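Long-range contacts in probable aspartate aminotransferase 2 (Methanococcus jannaschii, PDB 2Z61), which catalyses the pyridoxal phosphate-dependent transamination between alanine and a furancarboxaldehyde phosphate, yielding pyruvate and the precursor of the furan moiety of methanofuran: residues N91-G97 with R230-S236; Y180-P184 with E212-L216; P166-V170 with N301-G305. One frame throughout, in Å; residues are numbered along the deposited sequence.

In the fold
A fold type I aminotransferase shows how one mixed sheet can carry structural contacts and a cofactor site. Interactions 1 and 2 reach that sheet, their centres 19 Å apart. They meet where strands 214-219 and 232-235 run side by side: L216 N and I235 O are 2.8 Å apart, a probable hydrogen bond. Interaction 2 is nested along the chain within the loop closed by interaction 1, which borders the cofactor phosphate through R230. Interaction 3 touches neither. It lies across the chain's centre from interaction 1, nearest atoms about 16 Å apart, and ties the loop after strand 155-161 to that after helix 269-295; segment 166-170 follows the asparagine that in relatives binds the cofactor.

Interaction 1. Residues N91-G97 with R230-S236; sequences NIIITGG and RIGYVIS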
ATOM      1  N   ASN A  91      17.351  10.027  -4.010  1.00 34.62           N
ATOM      2  CA  ASN A  91      17.542   8.609  -4.314  1.00 34.74           C
ATOM      3  C   ASN A  91      16.760   7.725  -3.353  1.00 30.57           C
ATOM      4  O   ASN A  91      16.941   6.510  -3.332  1.00 28.89           O
ATOM      5  CB  ASN A  91      19.020   8.228  -4.212  1.00 36.01           C
ATOM      6  CG  ASN A  91      19.872   8.915  -5.244  1.00 43.36           C
ATOM      7  OD1 ASN A  91      20.958   9.412  -4.940  1.00 50.49           O
ATOM      8  ND2 ASN A  91      19.383   8.956  -6.480  1.00 42.35           N
ATOM      9  N   ILE A  92      15.888   8.343  -2.566  1.00 28.24           N
ATOM     10  CA  ILE A  92      15.109   7.625  -1.569  1.00 28.21           C
ATOM     11  C   ILE A  92      13.611   7.894  -1.695  1.00 30.19           C
ATOM     12  O   ILE A  92      13.197   9.021  -1.953  1.00 32.94           O
ATOM     13  CB  ILE A  92      15.553   8.048  -0.144  1.00 24.94           C
ATOM     14  CG1 ILE A  92      17.079   7.982  -0.035  1.00 25.09           C
ATOM     15  CG2 ILE A  92      14.882   7.172   0.909  1.00 26.01           C
ATOM     16  CD1 ILE A  92      17.608   8.058   1.390  1.00 20.80           C
ATOM     17  N   ILE A  93      12.801   6.854  -1.531  1.00 28.90           N
ATOM     18  CA  ILE A  93      11.353   7.026  -1.559  1.00 28.14           C
ATOM     19  C   ILE A  93      10.752   6.338  -0.340  1.00 23.49           C
ATOM     20  O   ILE A  93      11.108   5.201  -0.011  1.00 23.23           O
ATOM     21  CB  ILE A  93      10.699   6.439  -2.818  1.00 27.08           C
ATOM     22  CG1 ILE A  93      11.131   7.227  -4.052  1.00 34.18           C
ATOM     23  CG2 ILE A  93       9.186   6.524  -2.696  1.00 27.41           C
ATOM     24  CD1 ILE A  93      10.339   6.874  -5.303  1.00 38.51           C
ATOM     25  N   ILE A  94       9.856   7.042   0.345  1.00 19.38           N
ATOM     26  CA  ILE A  94       9.196   6.490   1.523  1.00 19.46           C
ATOM     27  C   ILE A  94       7.962   5.723   1.031  1.00 18.49           C
ATOM     28  O   ILE A  94       7.084   6.292   0.379  1.00 18.05           O
ATOM     29  CB  ILE A  94       8.752   7.616   2.489  1.00 19.58           C
ATOM     30  CG1 ILE A  94       9.938   8.524   2.823  1.00 16.88           C
ATOM     31  CG2 ILE A  94       8.178   7.017   3.758  1.00 18.84           C
ATOM     32  CD1 ILE A  94      11.194   7.793   3.315  1.00 16.26           C
ATOM     33  N   THR A  95       7.903   4.434   1.335  1.00 18.13           N
ATOM     34  CA  THR A  95       6.789   3.591   0.888  1.00 19.26           C
ATOM     35  C   THR A  95       5.871   3.206   2.046  1.00 18.28           C
ATOM     36  O   THR A  95       6.183   3.450   3.212  1.00 18.64           O
ATOM     37  CB  THR A  95       7.307   2.280   0.238  1.00 20.28           C
ATOM     38  OG1 THR A  95       8.178   1.601   1.154  1.00 21.51           O
ATOM     39  CG2 THR A  95       8.077   2.574  -1.030  1.00 21.02           C
ATOM     40  N   GLY A  96       4.742   2.587   1.717  1.00 20.43           N
ATOM     41  CA  GLY A  96       3.812   2.158   2.747  1.00 21.59           C
ATOM     42  C   GLY A  96       4.206   0.772   3.204  1.00 23.95           C
ATOM     43  O   GLY A  96       3.479  -0.194   2.987  1.00 27.83           O
ATOM     44  N   GLY A  97       5.369   0.675   3.839  1.00 24.25           N
ATOM     45  CA  GLY A  97       5.867  -0.611   4.288  1.00 23.18           C
ATOM     46  C   GLY A  97       6.918  -1.149   3.331  1.00 25.84           C
ATOM     47  O   GLY A  97       7.065  -0.658   2.208  1.00 23.04           O
ATOM     48  N   ARG A 230       3.154   0.897   9.032  1.00 15.92           N
ATOM     49  CA  ARG A 230       3.302   0.760   7.579  1.00 14.72           C
ATOM     50  C   ARG A 230       4.187   1.821   6.935  1.00 17.37           C
ATOM     51  O   ARG A 230       3.704   2.740   6.264  1.00 18.40           O
ATOM     52  CB  ARG A 230       1.925   0.793   6.894  1.00 14.69           C
ATOM     53  CG  ARG A 230       0.864  -0.115   7.501  1.00 21.91           C
ATOM     54  CD  ARG A 230       1.076  -1.545   7.084  1.00 24.85           C
ATOM     55  NE  ARG A 230       2.256  -2.064   7.733  1.00 32.51           N
ATOM     56  CZ  ARG A 230       3.161  -2.830   7.151  1.00 25.71           C
ATOM     57  NH1 ARG A 230       3.032  -3.192   5.880  1.00 21.54           N
ATOM     58  NH2 ARG A 230       4.213  -3.197   7.853  1.00 23.39           N
ATOM     59  N   ILE A 231       5.492   1.682   7.111  1.00 19.80           N
ATOM     60  CA  ILE A 231       6.411   2.633   6.521  1.00 19.08           C
ATOM     61  C   ILE A 231       7.806   2.041   6.324  1.00 19.26           C
ATOM     62  O   ILE A 231       8.447   1.582   7.266  1.00 18.97           O
ATOM     63  CB  ILE A 231       6.474   3.930   7.372  1.00 20.41           C
ATOM     64  CG1 ILE A 231       7.615   4.821   6.867  1.00 18.64           C
ATOM     65  CG2 ILE A 231       6.614   3.589   8.872  1.00 19.16           C
ATOM     66  CD1 ILE A 231       7.649   6.195   7.528  1.00 21.48           C
ATOM     67  N   GLY A 232       8.236   2.021   5.066  1.00 19.33           N
ATOM     68  CA  GLY A 232       9.550   1.508   4.710  1.00 19.62           C
ATOM     69  C   GLY A 232      10.144   2.454   3.678  1.00 20.76           C
ATOM     70  O   GLY A 232       9.640   3.564   3.498  1.00 18.99           O
ATOM     71  N   TYR A 233      11.207   2.040   3.000  1.00 20.66           N
ATOM     72  CA  TYR A 233      11.798   2.893   1.992  1.00 20.29           C
ATOM     73  C   TYR A 233      12.648   2.119   0.994  1.00 20.17           C
ATOM     74  O   TYR A 233      13.102   1.014   1.265  1.00 18.14           O
ATOM     75  CB  TYR A 233      12.614   4.002   2.667  1.00 20.95           C
ATOM     76  CG  TYR A 233      13.778   3.512   3.502  1.00 22.51           C
ATOM     77  CD1 TYR A 233      14.927   3.006   2.899  1.00 25.22           C
ATOM     78  CD2 TYR A 233      13.737   3.571   4.902  1.00 22.11           C
ATOM     79  CE1 TYR A 233      16.014   2.573   3.659  1.00 24.69           C
ATOM     80  CE2 TYR A 233      14.823   3.139   5.675  1.00 27.60           C
ATOM     81  CZ  TYR A 233      15.961   2.645   5.040  1.00 26.73           C
ATOM     82  OH  TYR A 233      17.056   2.250   5.769  1.00 25.76           O
ATOM     83  N   VAL A 234      12.842   2.708  -0.176  1.00 21.00           N
ATOM     84  CA  VAL A 234      13.638   2.072  -1.211  1.00 27.39           C
ATOM     85  C   VAL A 234      14.726   3.043  -1.655  1.00 28.75           C
ATOM     86  O   VAL A 234      14.491   4.245  -1.757  1.00 30.92           O
ATOM     87  CB  VAL A 234      12.760   1.679  -2.418  1.00 27.38           C
ATOM     88  CG1 VAL A 234      13.592   0.963  -3.464  1.00 26.80           C
ATOM     89  CG2 VAL A 234      11.626   0.778  -1.949  1.00 30.05           C
ATOM     90  N   ILE A 235      15.921   2.518  -1.900  1.00 27.38           N
ATOM     91  CA  ILE A 235      17.032   3.350  -2.347  1.00 27.88           C
ATOM     92  C   ILE A 235      17.633   2.761  -3.619  1.00 27.17           C
ATOM     93  O   ILE A 235      17.837   1.550  -3.711  1.00 27.08           O
ATOM     94  CB  ILE A 235      18.133   3.436  -1.276  1.00 27.18           C
ATOM     95  CG1 ILE A 235      17.554   4.006   0.023  1.00 29.62           C
ATOM     96  CG2 ILE A 235      19.268   4.327  -1.778  1.00 31.17           C
ATOM     97  CD1 ILE A 235      18.510   3.962   1.205  1.00 26.93           C
ATOM     98  N   SER A 236      17.905   3.618  -4.600  1.00 26.48           N
ATOM     99  CA  SER A 236      18.491   3.177  -5.861  1.00 25.88           C
ATOM    100  C   SER A 236      18.931   4.393  -6.685  1.00 27.69           C
ATOM    101  O   SER A 236      18.942   5.510  -6.176  1.00 26.27           O
ATOM    102  CB  SER A 236      17.475   2.341  -6.644  1.00 25.90           C
ATOM    103  OG  SER A 236      18.035   1.841  -7.845  1.00 28.82           O
TER
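Over one face of the R230 guanidinium lies G97 CA, 4.2 Å from NH1, and the carbonyl of G96 meets the same group obliquely. Bends at chi2 and chi3 fold the arginine chain back beside these glycines. Its NH2 is hydrogen-bonded to T227 O and to phosphate OP2 of K222, the lysine that carries pyridoxal phosphate, so the glycine turn backs a phosphate-binding arginine. The second flat group, the ring of Y233, leads away from strand 92-95; its hydroxyl is hydrogen-bonded to that of Y79, although CB rests against I93 O.

An antiparallel ladder joins the two strands. I93 and V234 bond each other with both donors in the carbonyl plane, V234 N to I93 O being 3.0 Å. In the T95-G232 pair, T95 N lies 2.9 Å from G232 O, but both donors stand well above the acceptor planes. A chi1 of 55° sets T95 OG1 between its backbone N and carbonyl carbon, where it donates to G97 O at 2.7 Å and braces the inverse gamma turn centred on G96.

I92 and I235 run side by side, CG1 to CG1 4.0 Å. I94 and I231 do likewise, CG2 to CG1 3.8 Å.

I92, I94 and Y233 pack on helix 69-82, whereas I93 and V234 meet helix 238-251. Strand 92-95 is outermost in the mixed sheet within this chain, and G97 is the N-cap of helix 98-109.

Interaction 2. Residues Y180-P184 with E212-L216; sequences YENIP and EKTIL
The polar part of this contact rests on K213, whose ammonium group lies at the C-terminal end of helix 173-182. K213 NZ donates to Y180 O at 3.2 Å, approaching from about 50° above the carbonyl plane rather than along a lone pair. The carbonyl oxygen of I183 lies 3.0 Å from the same NZ. I183 is the first residue to leave the helical conformation, so the positive charge sits where the helix ends and would probably be stabilised by the carbonyls collected there.

Contacts of carbon with oxygen belong to the same lysine. Its CG takes the position between backbone N and carbonyl carbon (chi1 55°), and a single bend at chi3 (-49°) then turns the end of the chain toward the carbonyls. CE comes 3.2 Å from P184 O, and CB passes the same oxygen at 3.3 Å, so the aliphatic chain runs along the exit of the helix.

Apolar packing involves the Y180 ring. Ring and lysine chain slide past each other in opposite directions, with K213 CG at the ring edge, near its plane, and 3.7 Å from CD2. The methyl of T214 also lies at this edge, but the model places it too close for its detailed position to be trusted.

D208 accepts hydrogen bonds from the backbone N-H groups of E212 and K213, just ahead of strand 214-219, and also touches the Y180 side chain. Helix 173-182 leads through P184 into strand 185-189, which runs parallel to strand 214-219 as its neighbour in the central sheet; a backbone hydrogen bond joins K213 to I186.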
ATOM      1  N   TYR A 180      27.280  -8.923  -8.468  1.00 29.51           N
ATOM      2  CA  TYR A 180      27.595  -7.669  -9.141  1.00 29.86           C
ATOM      3  C   TYR A 180      28.418  -7.818 -10.414  1.00 31.13           C
ATOM      4  O   TYR A 180      28.417  -6.919 -11.254  1.00 32.27           O
ATOM      5  CB  TYR A 180      28.292  -6.704  -8.183  1.00 30.90           C
ATOM      6  CG  TYR A 180      27.320  -6.080  -7.215  1.00 32.14           C
ATOM      7  CD1 TYR A 180      27.220  -6.532  -5.901  1.00 30.13           C
ATOM      8  CD2 TYR A 180      26.446  -5.077  -7.633  1.00 30.07           C
ATOM      9  CE1 TYR A 180      26.274  -6.005  -5.025  1.00 29.53           C
ATOM     10  CE2 TYR A 180      25.498  -4.544  -6.770  1.00 31.42           C
ATOM     11  CZ  TYR A 180      25.417  -5.012  -5.467  1.00 29.40           C
ATOM     12  OH  TYR A 180      24.482  -4.482  -4.604  1.00 30.06           O
ATOM     13  N   GLU A 181      29.120  -8.941 -10.558  1.00 31.58           N
ATOM     14  CA  GLU A 181      29.922  -9.183 -11.759  1.00 29.63           C
ATOM     15  C   GLU A 181      29.081  -9.937 -12.790  1.00 30.09           C
ATOM     16  O   GLU A 181      29.240  -9.743 -13.994  1.00 29.72           O
ATOM     17  CB  GLU A 181      31.164 -10.036 -11.432  1.00 30.75           C
ATOM     18  CG  GLU A 181      32.337  -9.272 -10.799  1.00 29.90           C
ATOM     19  CD  GLU A 181      32.927  -8.219 -11.729  1.00 33.69           C
ATOM     20  OE1 GLU A 181      33.656  -7.328 -11.234  1.00 33.58           O
ATOM     21  OE2 GLU A 181      32.673  -8.285 -12.951  1.00 31.61           O
ATOM     22  N   ASN A 182      28.170 -10.775 -12.306  1.00 27.44           N
ATOM     23  CA  ASN A 182      27.372 -11.612 -13.187  1.00 29.93           C
ATOM     24  C   ASN A 182      25.874 -11.357 -13.368  1.00 31.73           C
ATOM     25  O   ASN A 182      25.295 -11.807 -14.363  1.00 32.51           O
ATOM     26  CB  ASN A 182      27.578 -13.051 -12.743  1.00 30.14           C
ATOM     27  CG  ASN A 182      29.025 -13.451 -12.804  1.00 31.63           C
ATOM     28  OD1 ASN A 182      29.593 -13.558 -13.882  1.00 33.70           O
ATOM     29  ND2 ASN A 182      29.641 -13.649 -11.655  1.00 26.13           N
ATOM     30  N   ILE A 183      25.236 -10.665 -12.428  1.00 31.62           N
ATOM     31  CA  ILE A 183      23.801 -10.447 -12.534  1.00 29.84           C
ATOM     32  C   ILE A 183      23.418  -8.994 -12.779  1.00 27.90           C
ATOM     33  O   ILE A 183      23.867  -8.099 -12.080  1.00 28.57           O
ATOM     34  CB  ILE A 183      23.106 -10.971 -11.259  1.00 31.37           C
ATOM     35  CG1 ILE A 183      23.519 -12.430 -11.034  1.00 28.92           C
ATOM     36  CG2 ILE A 183      21.589 -10.846 -11.386  1.00 29.18           C
ATOM     37  CD1 ILE A 183      23.029 -13.032  -9.743  1.00 31.70           C
ATOM     38  N   PRO A 184      22.573  -8.742 -13.787  1.00 28.49           N
ATOM     39  CA  PRO A 184      22.173  -7.362 -14.083  1.00 28.17           C
ATOM     40  C   PRO A 184      21.578  -6.527 -12.946  1.00 27.77           C
ATOM     41  O   PRO A 184      21.858  -5.335 -12.846  1.00 27.49           O
ATOM     42  CB  PRO A 184      21.236  -7.517 -15.287  1.00 29.00           C
ATOM     43  CG  PRO A 184      20.767  -8.938 -15.207  1.00 30.21           C
ATOM     44  CD  PRO A 184      21.968  -9.691 -14.737  1.00 29.62           C
ATOM     45  N   GLU A 212      24.278   1.565  -9.049  1.00 37.73           N
ATOM     46  CA  GLU A 212      24.206   1.416 -10.494  1.00 37.94           C
ATOM     47  C   GLU A 212      23.311   0.252 -10.870  1.00 35.80           C
ATOM     48  O   GLU A 212      22.535   0.335 -11.825  1.00 36.50           O
ATOM     49  CB  GLU A 212      25.602   1.177 -11.071  1.00 41.19           C
ATOM     50  CG  GLU A 212      26.574   2.324 -10.843  1.00 48.88           C
ATOM     51  CD  GLU A 212      27.972   2.022 -11.360  1.00 54.20           C
ATOM     52  OE1 GLU A 212      28.859   2.894 -11.213  1.00 56.36           O
ATOM     53  OE2 GLU A 212      28.184   0.915 -11.910  1.00 55.87           O
ATOM     54  N   LYS A 213      23.423  -0.843 -10.125  1.00 33.64           N
ATOM     55  CA  LYS A 213      22.620  -2.019 -10.417  1.00 31.38           C
ATOM     56  C   LYS A 213      21.975  -2.648  -9.183  1.00 30.33           C
ATOM     57  O   LYS A 213      21.658  -3.836  -9.171  1.00 28.24           O
ATOM     58  CB  LYS A 213      23.476  -3.051 -11.155  1.00 32.61           C
ATOM     59  CG  LYS A 213      24.748  -3.443 -10.423  1.00 36.75           C
ATOM     60  CD  LYS A 213      25.690  -4.239 -11.322  1.00 40.62           C
ATOM     61  CE  LYS A 213      24.967  -5.365 -12.041  1.00 43.35           C
ATOM     62  NZ  LYS A 213      25.855  -6.101 -12.985  1.00 43.45           N
ATOM     63  N   THR A 214      21.781  -1.852  -8.140  1.00 27.24           N
ATOM     64  CA  THR A 214      21.143  -2.379  -6.946  1.00 30.37           C
ATOM     65  C   THR A 214      19.941  -1.555  -6.497  1.00 28.50           C
ATOM     66  O   THR A 214      19.881  -0.340  -6.698  1.00 28.72           O
ATOM     67  CB  THR A 214      22.116  -2.481  -5.733  1.00 32.78           C
ATOM     68  OG1 THR A 214      21.826  -1.443  -4.790  1.00 37.91           O
ATOM     69  CG2 THR A 214      23.544  -2.351  -6.174  1.00 29.08           C
ATOM     70  N   ILE A 215      18.972  -2.249  -5.915  1.00 26.18           N
ATOM     71  CA  ILE A 215      17.789  -1.608  -5.366  1.00 25.82           C
ATOM     72  C   ILE A 215      17.781  -2.111  -3.933  1.00 23.64           C
ATOM     73  O   ILE A 215      17.687  -3.307  -3.683  1.00 22.87           O
ATOM     74  CB  ILE A 215      16.498  -2.035  -6.079  1.00 26.75           C
ATOM     75  CG1 ILE A 215      16.618  -1.746  -7.578  1.00 24.62           C
ATOM     76  CG2 ILE A 215      15.322  -1.265  -5.497  1.00 23.88           C
ATOM     77  CD1 ILE A 215      15.360  -2.033  -8.378  1.00 31.17           C
ATOM     78  N   LEU A 216      17.927  -1.187  -2.999  1.00 22.29           N
ATOM     79  CA  LEU A 216      17.985  -1.519  -1.591  1.00 23.98           C
ATOM     80  C   LEU A 216      16.626  -1.301  -0.928  1.00 24.47           C
ATOM     81  O   LEU A 216      16.003  -0.242  -1.059  1.00 22.11           O
ATOM     82  CB  LEU A 216      19.064  -0.658  -0.926  1.00 28.74           C
ATOM     83  CG  LEU A 216      19.589  -1.012   0.466  1.00 34.62           C
ATOM     84  CD1 LEU A 216      20.785  -0.128   0.776  1.00 31.18           C
ATOM     85  CD2 LEU A 216      18.497  -0.835   1.515  1.00 35.19           C
TER

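Interaction 3. Residues P166-V170 with N301-G305; sequences PLGEV and NNPIG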
ATOM      1  N   PRO A 166      13.613 -17.362   6.331  1.00 29.69           N
ATOM      2  CA  PRO A 166      13.616 -18.067   7.571  1.00 29.66           C
ATOM      3  C   PRO A 166      14.966 -18.422   8.222  1.00 31.54           C
ATOM      4  O   PRO A 166      14.932 -18.831   9.470  1.00 28.60           O
ATOM      5  CB  PRO A 166      12.959 -19.379   7.158  1.00 30.34           C
ATOM      6  CG  PRO A 166      13.445 -19.610   5.778  1.00 30.62           C
ATOM      7  CD  PRO A 166      13.674 -18.252   5.184  1.00 32.85           C
ATOM      8  N   LEU A 167      16.123 -18.382   7.609  1.00 29.29           N
ATOM      9  CA  LEU A 167      17.391 -18.832   8.193  1.00 28.27           C
ATOM     10  C   LEU A 167      17.996 -18.078   9.373  1.00 29.45           C
ATOM     11  O   LEU A 167      18.580 -18.695  10.258  1.00 31.60           O
ATOM     12  CB  LEU A 167      18.434 -18.941   7.079  1.00 27.73           C
ATOM     13  CG  LEU A 167      18.055 -19.909   5.954  1.00 29.16           C
ATOM     14  CD1 LEU A 167      19.007 -19.762   4.777  1.00 29.04           C
ATOM     15  CD2 LEU A 167      18.080 -21.329   6.492  1.00 26.75           C
ATOM     16  N   GLY A 168      17.872 -16.759   9.404  1.00 29.33           N
ATOM     17  CA  GLY A 168      18.456 -16.011  10.504  1.00 29.01           C
ATOM     18  C   GLY A 168      19.955 -15.844  10.307  1.00 28.73           C
ATOM     19  O   GLY A 168      20.678 -15.436  11.209  1.00 28.66           O
ATOM     20  N   GLU A 169      20.419 -16.155   9.105  1.00 27.62           N
ATOM     21  CA  GLU A 169      21.833 -16.064   8.782  1.00 32.56           C
ATOM     22  C   GLU A 169      22.160 -14.814   7.979  1.00 31.22           C
ATOM     23  O   GLU A 169      21.274 -14.187   7.401  1.00 30.70           O
ATOM     24  CB  GLU A 169      22.252 -17.303   7.990  1.00 33.92           C
ATOM     25  CG  GLU A 169      22.120 -18.602   8.766  1.00 40.04           C
ATOM     26  CD  GLU A 169      22.321 -19.826   7.891  1.00 43.25           C
ATOM     27  OE1 GLU A 169      23.333 -19.887   7.162  1.00 45.27           O
ATOM     28  OE2 GLU A 169      21.467 -20.733   7.937  1.00 49.14           O
ATOM     29  N   VAL A 170      23.437 -14.454   7.955  1.00 31.82           N
ATOM     30  CA  VAL A 170      23.907 -13.300   7.200  1.00 32.83           C
ATOM     31  C   VAL A 170      24.570 -13.856   5.945  1.00 32.66           C
ATOM     32  O   VAL A 170      25.367 -14.790   6.029  1.00 36.73           O
ATOM     33  CB  VAL A 170      24.957 -12.491   8.001  1.00 34.29           C
ATOM     34  CG1 VAL A 170      25.521 -11.373   7.142  1.00 30.71           C
ATOM     35  CG2 VAL A 170      24.330 -11.909   9.254  1.00 34.22           C
ATOM     36  N   ASN A 301      23.160 -23.727  11.350  1.00 52.93           N
ATOM     37  CA  ASN A 301      24.464 -23.287  10.871  1.00 53.04           C
ATOM     38  C   ASN A 301      24.619 -21.804  10.986  1.00 51.71           C
ATOM     39  O   ASN A 301      24.311 -21.119   9.994  1.00 54.33           O
ATOM     40  CB  ASN A 301      24.463 -22.983   9.439  1.00 55.15           C
ATOM     41  CG  ASN A 301      23.985 -24.103   8.587  1.00 57.28           C
ATOM     42  OD1 ASN A 301      24.607 -25.166   8.545  1.00 58.28           O
ATOM     43  ND2 ASN A 301      22.873 -23.899   7.901  1.00 59.55           N
ATOM     44  N   ASN A 302      25.127 -21.270  12.049  1.00 47.75           N
ATOM     45  CA  ASN A 302      25.274 -19.824  12.179  1.00 45.63           C
ATOM     46  C   ASN A 302      24.181 -18.740  12.186  1.00 41.95           C
ATOM     47  O   ASN A 302      24.376 -17.636  11.688  1.00 41.07           O
ATOM     48  CB  ASN A 302      26.596 -19.290  11.545  1.00 46.10           C
ATOM     49  CG  ASN A 302      27.336 -18.325  12.505  1.00 47.37           C
ATOM     50  OD1 ASN A 302      27.258 -18.457  13.729  1.00 47.49           O
ATOM     51  ND2 ASN A 302      28.074 -17.368  11.934  1.00 49.65           N
ATOM     52  N   PRO A 303      23.020 -19.041  12.813  1.00 39.48           N
ATOM     53  CA  PRO A 303      21.986 -18.002  12.874  1.00 37.49           C
ATOM     54  C   PRO A 303      22.417 -16.857  13.810  1.00 36.69           C
ATOM     55  O   PRO A 303      22.496 -17.037  15.032  1.00 36.20           O
ATOM     56  CB  PRO A 303      20.760 -18.766  13.382  1.00 38.63           C
ATOM     57  CG  PRO A 303      21.368 -19.801  14.307  1.00 37.79           C
ATOM     58  CD  PRO A 303      22.570 -20.277  13.486  1.00 38.14           C
ATOM     59  N   ILE A 304      22.730 -15.695  13.230  1.00 33.90           N
ATOM     60  CA  ILE A 304      23.136 -14.548  14.031  1.00 32.70           C
ATOM     61  C   ILE A 304      22.341 -13.260  13.802  1.00 31.85           C
ATOM     62  O   ILE A 304      22.771 -12.186  14.229  1.00 31.05           O
ATOM     63  CB  ILE A 304      24.634 -14.220  13.805  1.00 34.36           C
ATOM     64  CG1 ILE A 304      24.871 -13.912  12.323  1.00 33.16           C
ATOM     65  CG2 ILE A 304      25.508 -15.389  14.260  1.00 32.54           C
ATOM     66  CD1 ILE A 304      26.297 -13.542  11.976  1.00 31.81           C
ATOM     67  N   GLY A 305      21.189 -13.358  13.142  1.00 30.10           N
ATOM     68  CA  GLY A 305      20.402 -12.165  12.883  1.00 26.00           C
ATOM     69  C   GLY A 305      18.900 -12.371  12.877  1.00 26.16           C
ATOM     70  O   GLY A 305      18.414 -13.494  13.012  1.00 23.10           O
TER
HETATM   71  O   HOH W   1      21.108 -22.610   9.746  1.00 38.28           O
HETATM   72  O   HOH W   2      25.233 -16.782   8.794  1.00 38.27           O
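L167 makes the first touch, its carbonyl oxygen lying against CB of P303. At G168 the contact becomes polar: its one carbonyl oxygen accepts hydrogen bonds from two consecutive backbone N-H groups, one of them weak. G305 N is 2.9 Å from G168 O, with an N-H...O angle of 144° and only a modest tilt from the carbonyl plane. I304 N, equally close, makes the weak bond. CA of P303 adds a C-H...O contact, so three successive residues of the 301-305 loop converge on this acceptor.

E169 extends along the other end of that loop. Its chain is straight beyond CG (chi2 171°), which carries the carboxylate across N301. The N301 side chain is distorted in the model, so its position, and with it the long, weak bond from N301 ND2 to E169 OE2, is doubtful. The link rests instead on a water that donates to E169 OE2 at 2.6 Å and accepts from N301 N at 2.8 Å.

At V170 a second water accepts from V170 N and donates to N302 O, each at 3.1 Å, bridging the two backbones. The V170 side chain then crosses that of I304 at about a right angle, CG2 to CG1 3.7 Å.

P303 and I304 also rest on helix 269-295, whose R286 bonds P303 O. The peptide bond before P166 is cis, and the sequence there, asparagine, cis-proline, any residue, glycine, is a signature of class I aminotransferases; in relatives its asparagine hydrogen-bonds the phenolic oxygen of the cofactor, as is probable here.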